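Local coordinates for protein oligopeptide ABC transporter OppAIV (PDB 4GL8) that probably binds oligopeptides outside the cytoplasmic membrane and hands them to an ABC transporter for uptake, at residues N130-K133 with N138-E141; K170-D175 with D433-L438; S310-R315 with K395-N400; S289-N294 with R383-F388. All coordinates share one frame; numbering follows the deposited sequence.

Interaction 1. Residues N130-K133 with N138-E141; sequences NMIK and NAEE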
loop_
_atom_site.group_PDB
_atom_site.type_symbol
_atom_site.label_atom_id
_atom_site.label_comp_id
_atom_site.label_asym_id
_atom_site.label_seq_id
_atom_site.Cartn_x
_atom_site.Cartn_y
_atom_site.Cartn_z
ATOM N N ASN A 130 13.469 0.445 4.906
ATOM C CA ASN A 130 13.917 -0.962 4.739
ATOM C C ASN A 130 13.776 -1.523 3.337
ATOM O O ASN A 130 14.561 -2.364 2.913
ATOM C CB ASN A 130 13.223 -1.887 5.727
ATOM C CG ASN A 130 13.863 -1.826 7.079
ATOM O OD1 ASN A 130 14.918 -1.201 7.246
ATOM N ND2 ASN A 130 13.275 -2.491 8.039
ATOM N N MET A 131 12.795 -1.025 2.606
ATOM C CA MET A 131 12.644 -1.387 1.202
ATOM C C MET A 131 13.868 -0.960 0.353
ATOM O O MET A 131 14.363 -1.739 -0.466
ATOM C CB MET A 131 11.371 -0.774 0.673
ATOM C CG MET A 131 11.137 -1.059 -0.797
ATOM S SD MET A 131 9.452 -0.651 -1.259
ATOM C CE MET A 131 8.592 -1.888 -0.329
ATOM N N ILE A 132 14.380 0.243 0.576
ATOM C CA ILE A 132 15.589 0.682 -0.092
ATOM C C ILE A 132 16.825 -0.132 0.321
ATOM O O ILE A 132 17.610 -0.513 -0.526
ATOM C CB ILE A 132 15.899 2.171 0.161
ATOM C CG1 ILE A 132 14.708 3.043 -0.168
ATOM C CG2 ILE A 132 17.056 2.625 -0.713
ATOM C CD1 ILE A 132 14.169 2.782 -1.562
ATOM N N LYS A 133 16.993 -0.350 1.622
ATOM C CA LYS A 133 18.139 -1.075 2.180
ATOM C C LYS A 133 18.226 -2.536 1.739
ATOM O O LYS A 133 19.312 -3.077 1.566
ATOM C CB LYS A 133 18.091 -1.029 3.712
ATOM C CG LYS A 133 18.274 0.376 4.269
ATOM C CD LYS A 133 17.728 0.580 5.679
ATOM C CE LYS A 133 18.332 -0.359 6.689
ATOM N NZ LYS A 133 17.552 -0.326 7.951
ATOM N N ASN A 138 25.006 -1.696 -0.753
ATOM C CA ASN A 138 25.542 -0.862 0.308
ATOM C C ASN A 138 24.589 0.157 0.916
ATOM O O ASN A 138 25.028 0.995 1.684
ATOM C CB ASN A 138 26.837 -0.165 -0.147
ATOM C CG ASN A 138 27.985 -1.136 -0.363
ATOM O OD1 ASN A 138 28.053 -2.202 0.243
ATOM N ND2 ASN A 138 28.912 -0.753 -1.238
ATOM N N ALA A 139 23.296 0.087 0.610
ATOM C CA ALA A 139 22.354 1.013 1.194
ATOM C C ALA A 139 22.244 0.803 2.702
ATOM O O ALA A 139 22.126 1.749 3.476
ATOM C CB ALA A 139 20.978 0.877 0.547
ATOM N N GLU A 140 22.239 -0.443 3.121
ATOM C CA GLU A 140 22.143 -0.733 4.549
ATOM C C GLU A 140 23.381 -0.227 5.329
ATOM O O GLU A 140 23.279 0.324 6.424
ATOM C CB GLU A 140 21.974 -2.228 4.741
ATOM C CG GLU A 140 21.641 -2.630 6.156
ATOM C CD GLU A 140 21.382 -4.112 6.265
ATOM O OE1 GLU A 140 21.680 -4.854 5.283
ATOM O OE2 GLU A 140 20.895 -4.529 7.340
ATOM N N GLU A 141 24.540 -0.408 4.723
ATOM C CA GLU A 141 25.795 -0.040 5.328
ATOM C C GLU A 141 25.908 1.464 5.345
ATOM O O GLU A 141 26.293 2.049 6.346
ATOM C CB GLU A 141 26.950 -0.642 4.534
ATOM C CG GLU A 141 27.105 -2.137 4.741
ATOM C CD GLU A 141 26.274 -3.015 3.814
ATOM O OE1 GLU A 141 25.347 -2.532 3.112
ATOM O OE2 GLU A 141 26.548 -4.229 3.826
HETATM O O HOH W 1 21.899 -2.823 1.474
#
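The carboxylate of Glu140 turns away from the amine of Lys133: OE2 of Glu140 stays 5.4 Å from NZ of Lys133, so the opposite charges can attract only at a distance. The flat groups that do hold the lysine are the amide of Asn130 and the ring of Phe143. NZ of Lys133 gives a 2.9 Å bond to OD1 of Asn130, nearly in line with the C=O bond (166°), and Lys133 also makes a cation-pi contact with Phe143 of helix 139-143. A bend at chi3 (58°) turns the chain back to that amide, whose ND2 is bonded to Asn445. The two long side chains cross at about a right angle, CG of Glu140 lying 4.0 Å from CE of Lys133. Nearer the backbones, CB of Ala139 sits 3.8 Å from CA of Lys133. A water joins the backbones, donating to O of Lys133 (2.6 Å) and accepting from N of Glu140 (2.9 Å). It thus serves an N-H in the first turn of helix 139-143, where Asn138, at the N-cap position, makes no side-chain capping bond. The contact closes the short connection between helices 129-135 and 139-143, while Met131 and Ile132 of the former helix pack on Phe182 in a neighbouring loop.

Interaction 2. Residues K170-D175 with D433-L438; sequences KPYFLD and DPMTFL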
loop_
_atom_site.group_PDB
_atom_site.type_symbol
_atom_site.label_atom_id
_atom_site.label_comp_id
_atom_site.label_asym_id
_atom_site.label_seq_id
_atom_site.Cartn_x
_atom_site.Cartn_y
_atom_site.Cartn_z
ATOM N N LYS A 170 17.003 -8.938 -8.972
ATOM C CA LYS A 170 15.618 -8.862 -8.591
ATOM C C LYS A 170 14.814 -8.500 -9.817
ATOM O O LYS A 170 14.805 -7.334 -10.205
ATOM C CB LYS A 170 15.419 -7.784 -7.543
ATOM C CG LYS A 170 15.874 -8.198 -6.165
ATOM C CD LYS A 170 15.684 -7.073 -5.179
ATOM C CE LYS A 170 15.756 -7.549 -3.737
ATOM N NZ LYS A 170 16.984 -8.331 -3.497
ATOM N N PRO A 171 14.092 -9.483 -10.391
ATOM C CA PRO A 171 13.285 -9.292 -11.596
ATOM C C PRO A 171 12.170 -8.279 -11.421
ATOM O O PRO A 171 11.763 -7.664 -12.397
ATOM C CB PRO A 171 12.691 -10.692 -11.866
ATOM C CG PRO A 171 13.561 -11.640 -11.092
ATOM C CD PRO A 171 13.951 -10.863 -9.868
ATOM N N TYR A 172 11.691 -8.101 -10.194
ATOM C CA TYR A 172 10.669 -7.087 -9.914
ATOM C C TYR A 172 11.218 -5.699 -9.534
ATOM O O TYR A 172 10.464 -4.801 -9.194
ATOM C CB TYR A 172 9.738 -7.583 -8.796
ATOM C CG TYR A 172 10.468 -8.140 -7.616
ATOM C CD1 TYR A 172 10.784 -9.483 -7.561
ATOM C CD2 TYR A 172 10.880 -7.320 -6.572
ATOM C CE1 TYR A 172 11.478 -10.009 -6.485
ATOM C CE2 TYR A 172 11.552 -7.840 -5.478
ATOM C CZ TYR A 172 11.848 -9.194 -5.451
ATOM O OH TYR A 172 12.540 -9.732 -4.403
ATOM N N PHE A 173 12.525 -5.497 -9.563
ATOM C CA PHE A 173 13.063 -4.140 -9.267
ATOM C C PHE A 173 12.440 -2.999 -10.114
ATOM O O PHE A 173 12.029 -1.948 -9.590
ATOM C CB PHE A 173 14.572 -4.123 -9.440
ATOM C CG PHE A 173 15.189 -2.785 -9.182
ATOM C CD1 PHE A 173 15.068 -2.187 -7.938
ATOM C CD2 PHE A 173 15.876 -2.116 -10.184
ATOM C CE1 PHE A 173 15.630 -0.951 -7.690
ATOM C CE2 PHE A 173 16.440 -0.877 -9.943
ATOM C CZ PHE A 173 16.319 -0.302 -8.681
ATOM N N LEU A 174 12.370 -3.166 -11.420
ATOM C CA LEU A 174 11.769 -2.113 -12.240
ATOM C C LEU A 174 10.353 -1.725 -11.753
ATOM O O LEU A 174 10.011 -0.548 -11.653
ATOM C CB LEU A 174 11.754 -2.499 -13.734
ATOM C CG LEU A 174 13.118 -2.771 -14.387
ATOM C CD1 LEU A 174 13.014 -3.410 -15.770
ATOM C CD2 LEU A 174 13.908 -1.469 -14.485
ATOM N N ASP A 175 9.533 -2.709 -11.427
ATOM C CA ASP A 175 8.157 -2.419 -11.049
ATOM C C ASP A 175 8.121 -1.685 -9.690
ATOM O O ASP A 175 7.257 -0.866 -9.418
ATOM C CB ASP A 175 7.355 -3.716 -11.013
ATOM C CG ASP A 175 5.899 -3.462 -10.900
ATOM O OD1 ASP A 175 5.334 -2.855 -11.826
ATOM O OD2 ASP A 175 5.326 -3.839 -9.872
ATOM N N ASP A 433 5.175 -8.888 -7.042
ATOM C CA ASP A 433 5.847 -10.120 -6.580
ATOM C C ASP A 433 5.365 -10.421 -5.159
ATOM O O ASP A 433 5.206 -9.504 -4.360
ATOM C CB ASP A 433 7.367 -9.951 -6.640
ATOM C CG ASP A 433 8.121 -11.197 -6.188
ATOM O OD1 ASP A 433 8.534 -11.980 -7.066
ATOM O OD2 ASP A 433 8.300 -11.396 -4.951
ATOM N N PRO A 434 5.104 -11.692 -4.838
ATOM C CA PRO A 434 4.646 -12.023 -3.504
ATOM C C PRO A 434 5.524 -11.470 -2.352
ATOM O O PRO A 434 5.031 -11.329 -1.238
ATOM C CB PRO A 434 4.665 -13.545 -3.515
ATOM C CG PRO A 434 5.672 -13.892 -4.563
ATOM C CD PRO A 434 5.368 -12.904 -5.624
ATOM N N MET A 435 6.783 -11.136 -2.601
ATOM C CA MET A 435 7.622 -10.601 -1.529
ATOM C C MET A 435 7.086 -9.317 -0.874
ATOM O O MET A 435 7.387 -9.069 0.303
ATOM C CB MET A 435 9.072 -10.396 -1.982
ATOM C CG MET A 435 10.068 -10.016 -0.881
ATOM S SD MET A 435 10.275 -11.168 0.526
ATOM C CE MET A 435 10.851 -12.611 -0.309
ATOM N N THR A 436 6.305 -8.509 -1.599
ATOM C CA THR A 436 5.798 -7.278 -1.021
ATOM C C THR A 436 4.913 -7.625 0.178
ATOM O O THR A 436 4.951 -6.945 1.201
ATOM C CB THR A 436 5.048 -6.382 -2.028
ATOM O OG1 THR A 436 4.686 -5.163 -1.366
ATOM C CG2 THR A 436 3.807 -7.038 -2.522
ATOM N N PHE A 437 4.179 -8.725 0.080
ATOM C CA PHE A 437 3.408 -9.229 1.228
ATOM C C PHE A 437 4.201 -10.000 2.276
ATOM O O PHE A 437 4.004 -9.825 3.480
ATOM C CB PHE A 437 2.298 -10.104 0.704
ATOM C CG PHE A 437 1.252 -9.337 -0.007
ATOM C CD1 PHE A 437 1.341 -9.116 -1.376
ATOM C CD2 PHE A 437 0.200 -8.769 0.708
ATOM C CE1 PHE A 437 0.392 -8.352 -2.008
ATOM C CE2 PHE A 437 -0.774 -8.031 0.056
ATOM C CZ PHE A 437 -0.678 -7.820 -1.292
ATOM N N LEU A 438 5.074 -10.893 1.846
ATOM C CA LEU A 438 5.770 -11.743 2.809
ATOM C C LEU A 438 6.793 -10.935 3.613
ATOM O O LEU A 438 7.080 -11.232 4.774
ATOM C CB LEU A 438 6.427 -12.904 2.089
ATOM C CG LEU A 438 5.408 -13.802 1.403
ATOM C CD1 LEU A 438 6.163 -14.854 0.616
ATOM C CD2 LEU A 438 4.479 -14.430 2.437
#
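The ring of Tyr172 lies against the side chain of Asp433, with OD1 of Asp433 3.4 Å from CD1 of Tyr172 and CB of Asp433 3.7 Å from CG of Tyr172. The carboxylate slants past the ring, their planes 31° apart, and no hydrogen bond links the two. A chi1 of 48°, with CG of Tyr172 between its backbone N and carbonyl carbon, lays the ring along the aspartate. At the far end of the ring, OH of Tyr172 is 4.3 Å from CB of Met435. The acid is held from its own side: OD2 of Asp433 accepts from N of Met435 at 2.8 Å, an Asx turn that caps the start of the helix leading to Leu438. That N-H comes to the anti side of the carboxylate, 27° out of its plane. OD2 also forms a salt bridge with Arg474 of helix 471-489, which probably favours the ionised acid, and Tyr172 touches the same arginine. The ring of Tyr431 meets that of Tyr172 with planes nearly parallel. On the other side, a type I turn carries the tyrosine, closed by N of Phe173 on O of Lys170 (3.0 Å). OD2 of Asp175 accepts from N of Ala432, and its OD1 forms a salt bridge with Arg519.

Interaction 3. Residues S310-R315 with K395-N400; sequences SFAIDR and KNLNIN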
loop_
_atom_site.group_PDB
_atom_site.type_symbol
_atom_site.label_atom_id
_atom_site.label_comp_id
_atom_site.label_asym_id
_atom_site.label_seq_id
_atom_site.Cartn_x
_atom_site.Cartn_y
_atom_site.Cartn_z
ATOM N N SER A 310 -8.610 -17.119 14.386
ATOM C CA SER A 310 -8.577 -17.255 12.930
ATOM C C SER A 310 -9.613 -18.265 12.426
ATOM O O SER A 310 -10.346 -17.992 11.502
ATOM C CB SER A 310 -7.172 -17.631 12.446
ATOM O OG SER A 310 -7.156 -17.781 11.035
ATOM N N PHE A 311 -9.681 -19.413 13.067
ATOM C CA PHE A 311 -10.644 -20.461 12.706
ATOM C C PHE A 311 -12.098 -20.137 13.092
ATOM O O PHE A 311 -13.015 -20.719 12.525
ATOM C CB PHE A 311 -10.269 -21.790 13.356
ATOM C CG PHE A 311 -9.271 -22.578 12.591
ATOM C CD1 PHE A 311 -7.935 -22.553 12.930
ATOM C CD2 PHE A 311 -9.660 -23.380 11.554
ATOM C CE1 PHE A 311 -7.003 -23.290 12.227
ATOM C CE2 PHE A 311 -8.727 -24.123 10.844
ATOM C CZ PHE A 311 -7.399 -24.081 11.190
ATOM N N ALA A 312 -12.305 -19.235 14.052
ATOM C CA ALA A 312 -13.648 -18.841 14.471
ATOM C C ALA A 312 -14.360 -17.863 13.518
ATOM O O ALA A 312 -15.537 -17.543 13.744
ATOM C CB ALA A 312 -13.591 -18.241 15.858
ATOM N N ILE A 313 -13.687 -17.378 12.467
ATOM C CA ILE A 313 -14.331 -16.463 11.501
ATOM C C ILE A 313 -14.858 -17.182 10.257
ATOM O O ILE A 313 -14.106 -17.832 9.544
ATOM C CB ILE A 313 -13.356 -15.420 10.945
ATOM C CG1 ILE A 313 -12.589 -14.651 12.059
ATOM C CG2 ILE A 313 -14.071 -14.490 9.976
ATOM C CD1 ILE A 313 -13.454 -13.817 12.944
ATOM N N ASP A 314 -16.135 -17.004 9.943
ATOM C CA ASP A 314 -16.700 -17.572 8.714
ATOM C C ASP A 314 -16.376 -16.643 7.523
ATOM O O ASP A 314 -17.130 -15.703 7.251
ATOM C CB ASP A 314 -18.216 -17.744 8.887
ATOM C CG ASP A 314 -18.890 -18.347 7.665
ATOM O OD1 ASP A 314 -18.205 -18.728 6.684
ATOM O OD2 ASP A 314 -20.126 -18.433 7.701
ATOM N N ARG A 315 -15.273 -16.928 6.824
ATOM C CA ARG A 315 -14.740 -16.075 5.759
ATOM C C ARG A 315 -15.635 -15.949 4.552
ATOM O O ARG A 315 -15.728 -14.871 3.980
ATOM C CB ARG A 315 -13.370 -16.595 5.277
ATOM C CG ARG A 315 -12.252 -16.315 6.270
ATOM C CD ARG A 315 -11.002 -17.144 6.022
ATOM N NE ARG A 315 -9.964 -16.810 7.004
ATOM C CZ ARG A 315 -9.931 -17.258 8.253
ATOM N NH1 ARG A 315 -10.861 -18.090 8.699
ATOM N NH2 ARG A 315 -8.955 -16.876 9.050
ATOM N N LYS A 395 -20.362 -15.238 19.066
ATOM C CA LYS A 395 -21.120 -16.449 18.745
ATOM C C LYS A 395 -20.300 -17.749 18.800
ATOM O O LYS A 395 -20.743 -18.719 19.370
ATOM C CB LYS A 395 -21.753 -16.306 17.359
ATOM C CG LYS A 395 -22.661 -17.462 16.965
ATOM C CD LYS A 395 -23.669 -17.079 15.881
ATOM C CE LYS A 395 -23.024 -16.654 14.559
ATOM N NZ LYS A 395 -22.373 -17.777 13.850
ATOM N N ASN A 396 -19.100 -17.789 18.224
ATOM C CA ASN A 396 -18.384 -19.081 18.093
ATOM C C ASN A 396 -17.428 -19.398 19.215
ATOM O O ASN A 396 -17.107 -20.560 19.433
ATOM C CB ASN A 396 -17.618 -19.138 16.782
ATOM C CG ASN A 396 -18.533 -19.063 15.585
ATOM O OD1 ASN A 396 -19.615 -19.617 15.602
ATOM N ND2 ASN A 396 -18.086 -18.387 14.532
ATOM N N LEU A 397 -16.966 -18.365 19.912
ATOM C CA LEU A 397 -15.978 -18.530 20.962
ATOM C C LEU A 397 -16.483 -18.045 22.320
ATOM O O LEU A 397 -15.871 -18.352 23.334
ATOM C CB LEU A 397 -14.690 -17.798 20.547
ATOM C CG LEU A 397 -13.876 -18.363 19.366
ATOM C CD1 LEU A 397 -12.592 -17.578 19.173
ATOM C CD2 LEU A 397 -13.516 -19.822 19.602
ATOM N N ASN A 398 -17.618 -17.325 22.343
ATOM C CA ASN A 398 -18.116 -16.668 23.552
ATOM C C ASN A 398 -17.085 -15.738 24.183
ATOM O O ASN A 398 -16.977 -15.659 25.403
ATOM C CB ASN A 398 -18.596 -17.696 24.592
ATOM C CG ASN A 398 -19.492 -17.065 25.643
ATOM O OD1 ASN A 398 -20.152 -16.073 25.368
ATOM N ND2 ASN A 398 -19.500 -17.616 26.851
ATOM N N ILE A 399 -16.326 -15.029 23.351
ATOM C CA ILE A 399 -15.497 -13.930 23.855
ATOM C C ILE A 399 -16.029 -12.587 23.377
ATOM O O ILE A 399 -16.630 -12.509 22.282
ATOM C CB ILE A 399 -14.029 -14.087 23.450
ATOM C CG1 ILE A 399 -13.829 -13.849 21.973
ATOM C CG2 ILE A 399 -13.526 -15.487 23.798
ATOM C CD1 ILE A 399 -12.454 -14.242 21.521
ATOM N N ASN A 400 -15.775 -11.547 24.195
ATOM C CA ASN A 400 -16.213 -10.169 23.942
ATOM C C ASN A 400 -15.057 -9.223 23.615
ATOM O O ASN A 400 -14.052 -9.159 24.336
ATOM C CB ASN A 400 -16.882 -9.616 25.181
ATOM C CG ASN A 400 -18.026 -10.475 25.643
ATOM O OD1 ASN A 400 -19.087 -10.502 25.024
ATOM N ND2 ASN A 400 -17.821 -11.179 26.733
#
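Ala312 contributes the most surface to this contact, and two neighbouring residues of helix 380-397, Asn396 and Leu397, meet it in different ways. Its methyl group, which points at the helix, packs into the branch of Leu397: CB of Ala312 is 3.5 Å from CG of Leu397 and also 3.5 Å from CD1 of Leu397. Its carbonyl is taken by Asn396, whose ND2 donates to O of Ala312 at 2.8 Å. The bond bends a little at the hydrogen (150°), and the acceptor lies near the amide plane, whereas the donor is tilted 21° from the plane of the carbonyl. The first torsion of Asn396, -63°, sets CG anti to its own carbonyl carbon and beside N, which carries the amide across to the chain at Ala312. Ala354 of helix 351-361 touches both Ala312 and Leu397, and Gln392, one turn before Asn396, accepts from N of Asp314. Along the chain on either side of Ala312, Ser310 and Arg315 brace the connection between helices 303-311 and 315-323: NH1 and NH2 of Arg315 both grip O of Ser310, at 2.9 and 3.0 Å, from one face of that carbonyl. Both halves of Ala312 are thus matched in kind: the amide supplies a donor to the carbonyl of a buried residue, while the methyl group stays in the apolar surroundings of Leu397 and Ala354.

Interaction 4. Residues S289-N294 with R383-F388; sequences SFYSLN and RKIAEF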
loop_
_atom_site.group_PDB
_atom_site.type_symbol
_atom_site.label_atom_id
_atom_site.label_comp_id
_atom_site.label_asym_id
_atom_site.label_seq_id
_atom_site.Cartn_x
_atom_site.Cartn_y
_atom_site.Cartn_z
ATOM N N SER A 289 -6.923 -8.249 3.049
ATOM C CA SER A 289 -7.506 -7.883 4.341
ATOM C C SER A 289 -7.088 -8.931 5.386
ATOM O O SER A 289 -7.223 -10.138 5.172
ATOM C CB SER A 289 -9.031 -7.787 4.235
ATOM O OG SER A 289 -9.654 -7.815 5.528
ATOM N N PHE A 290 -6.495 -8.462 6.474
ATOM C CA PHE A 290 -6.190 -9.311 7.622
ATOM C C PHE A 290 -6.290 -8.488 8.910
ATOM O O PHE A 290 -6.266 -7.288 8.858
ATOM C CB PHE A 290 -4.836 -10.018 7.484
ATOM C CG PHE A 290 -3.623 -9.097 7.387
ATOM C CD1 PHE A 290 -3.014 -8.608 8.522
ATOM C CD2 PHE A 290 -3.071 -8.790 6.152
ATOM C CE1 PHE A 290 -1.885 -7.791 8.440
ATOM C CE2 PHE A 290 -1.939 -7.989 6.045
ATOM C CZ PHE A 290 -1.346 -7.470 7.204
ATOM N N TYR A 291 -6.462 -9.152 10.052
ATOM C CA TYR A 291 -6.435 -8.461 11.346
ATOM C C TYR A 291 -5.104 -8.756 12.017
ATOM O O TYR A 291 -4.762 -9.920 12.205
ATOM C CB TYR A 291 -7.628 -8.925 12.217
ATOM C CG TYR A 291 -8.894 -8.104 12.030
ATOM C CD1 TYR A 291 -9.241 -7.566 10.805
ATOM C CD2 TYR A 291 -9.739 -7.860 13.108
ATOM C CE1 TYR A 291 -10.388 -6.778 10.667
ATOM C CE2 TYR A 291 -10.887 -7.109 12.972
ATOM C CZ TYR A 291 -11.206 -6.559 11.751
ATOM O OH TYR A 291 -12.361 -5.802 11.669
ATOM N N SER A 292 -4.340 -7.720 12.346
ATOM C CA SER A 292 -3.089 -7.886 13.071
ATOM C C SER A 292 -3.331 -8.069 14.556
ATOM O O SER A 292 -4.363 -7.610 15.103
ATOM C CB SER A 292 -2.207 -6.665 12.911
ATOM O OG SER A 292 -1.946 -6.340 11.568
ATOM N N LEU A 293 -2.345 -8.707 15.190
ATOM C CA LEU A 293 -2.409 -9.135 16.581
ATOM C C LEU A 293 -1.102 -8.718 17.241
ATOM O O LEU A 293 -0.038 -9.052 16.755
ATOM C CB LEU A 293 -2.611 -10.647 16.690
ATOM C CG LEU A 293 -3.813 -11.193 15.922
ATOM C CD1 LEU A 293 -3.755 -12.701 15.832
ATOM C CD2 LEU A 293 -5.145 -10.768 16.499
ATOM N N ASN A 294 -1.188 -7.961 18.324
ATOM C CA ASN A 294 -0.028 -7.508 19.047
ATOM C C ASN A 294 0.493 -8.656 19.906
ATOM O O ASN A 294 -0.125 -9.025 20.909
ATOM C CB ASN A 294 -0.358 -6.269 19.884
ATOM C CG ASN A 294 0.907 -5.590 20.431
ATOM O OD1 ASN A 294 1.884 -6.252 20.776
ATOM N ND2 ASN A 294 0.879 -4.276 20.526
ATOM N N ARG A 383 -16.202 -0.547 9.643
ATOM C CA ARG A 383 -17.091 -0.700 10.779
ATOM C C ARG A 383 -17.912 -1.978 10.655
ATOM O O ARG A 383 -18.026 -2.751 11.604
ATOM C CB ARG A 383 -18.026 0.511 10.861
ATOM C CG ARG A 383 -19.029 0.467 12.005
ATOM C CD ARG A 383 -19.698 1.817 12.197
ATOM N NE ARG A 383 -20.607 2.154 11.096
ATOM C CZ ARG A 383 -20.382 3.103 10.192
ATOM N NH1 ARG A 383 -19.276 3.837 10.237
ATOM N NH2 ARG A 383 -21.281 3.328 9.246
ATOM N N LYS A 384 -18.509 -2.165 9.467
ATOM C CA LYS A 384 -19.377 -3.314 9.239
ATOM C C LYS A 384 -18.551 -4.591 9.372
ATOM O O LYS A 384 -18.976 -5.540 10.022
ATOM C CB LYS A 384 -20.117 -3.229 7.886
ATOM N N ILE A 385 -17.350 -4.607 8.791
ATOM C CA ILE A 385 -16.482 -5.783 8.884
ATOM C C ILE A 385 -16.133 -6.049 10.348
ATOM O O ILE A 385 -16.236 -7.177 10.815
ATOM C CB ILE A 385 -15.184 -5.627 8.063
ATOM C CG1 ILE A 385 -15.484 -5.495 6.555
ATOM C CG2 ILE A 385 -14.284 -6.834 8.273
ATOM C CD1 ILE A 385 -14.277 -5.011 5.748
ATOM N N ALA A 386 -15.736 -5.014 11.079
ATOM C CA ALA A 386 -15.388 -5.184 12.513
ATOM C C ALA A 386 -16.545 -5.704 13.361
ATOM O O ALA A 386 -16.347 -6.512 14.265
ATOM C CB ALA A 386 -14.867 -3.877 13.089
ATOM N N GLU A 387 -17.758 -5.246 13.058
ATOM C CA GLU A 387 -18.961 -5.712 13.737
ATOM C C GLU A 387 -19.255 -7.180 13.433
ATOM O O GLU A 387 -19.683 -7.922 14.329
ATOM C CB GLU A 387 -20.170 -4.802 13.413
ATOM C CG GLU A 387 -20.176 -3.541 14.293
ATOM C CD GLU A 387 -21.172 -2.457 13.876
ATOM O OE1 GLU A 387 -21.942 -2.663 12.932
ATOM O OE2 GLU A 387 -21.164 -1.357 14.472
ATOM N N PHE A 388 -19.038 -7.600 12.182
ATOM C CA PHE A 388 -19.158 -9.028 11.827
ATOM C C PHE A 388 -18.128 -9.864 12.589
ATOM O O PHE A 388 -18.459 -10.905 13.126
ATOM C CB PHE A 388 -18.937 -9.225 10.337
ATOM C CG PHE A 388 -18.989 -10.659 9.881
ATOM C CD1 PHE A 388 -20.202 -11.275 9.612
ATOM C CD2 PHE A 388 -17.815 -11.376 9.640
ATOM C CE1 PHE A 388 -20.253 -12.582 9.149
ATOM C CE2 PHE A 388 -17.859 -12.683 9.181
ATOM C CZ PHE A 388 -19.082 -13.291 8.937
#
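Tyr291 reaches helix 380-397 with its hydroxyl end, which overlaps the backbone of Ala386: OH of Tyr291 lies 3.2 Å from CA of Ala386 and 3.5 Å from CB of Ala386. The alanine CA meets the ring at its edge, near its plane, so neither face is used in this approach. Beside it, CG2 of Ile385 is 4.0 Å from OH of Tyr291, the branch that stands anti to the isoleucine N. No hydrogen bond crosses, and the hydroxyl oxygen sits close to Ala386 and only loosely against Ile385. CA of Tyr291 and CA of Ala386 are 9.6 Å apart, and the phenol spans that gap. A chi1 of -89° holds CG of Tyr291 anti to its carbonyl carbon and sends the ring toward the helix. Two residues earlier on the strand, Ser289 points to the same side, but its side chain stops 5.4 Å short. Ile385 and Phe388 extend the helix surface to Leu323 and Leu318 of helix 315-323. The strand itself is paired antiparallel with both neighbours, backbone hydrogen bonds joining Tyr291 to Val493 of strand 492-504 and Ser292 to Ile423 of strand 422-428. Side chains of Ile422, Arg424 and Leu495 flank the tyrosine, and helix 380-397 packs over the strand here through that one ring.

The four contacts fall into two groups. Interactions 3 and 4 share helix 380-397, have centres about 12 Å apart and touch directly: CZ of Phe388 packs 3.5 Å from O of Asp314. Helix 380-397 therefore meets strand 287-293 through its N-terminal part and the chain around Ala312 through its C-terminal end. Interactions 1 and 2 have centres about 16 Å apart, with nearest atoms about 5 Å apart and no touch. Interaction 2 joins segments far apart in sequence, and both interactions 3 and 4 lie within the chain between them; its nearest atoms are about 6 Å from interaction 4. Interactions 1 and 3 are the most distant, their centres about 41 Å apart.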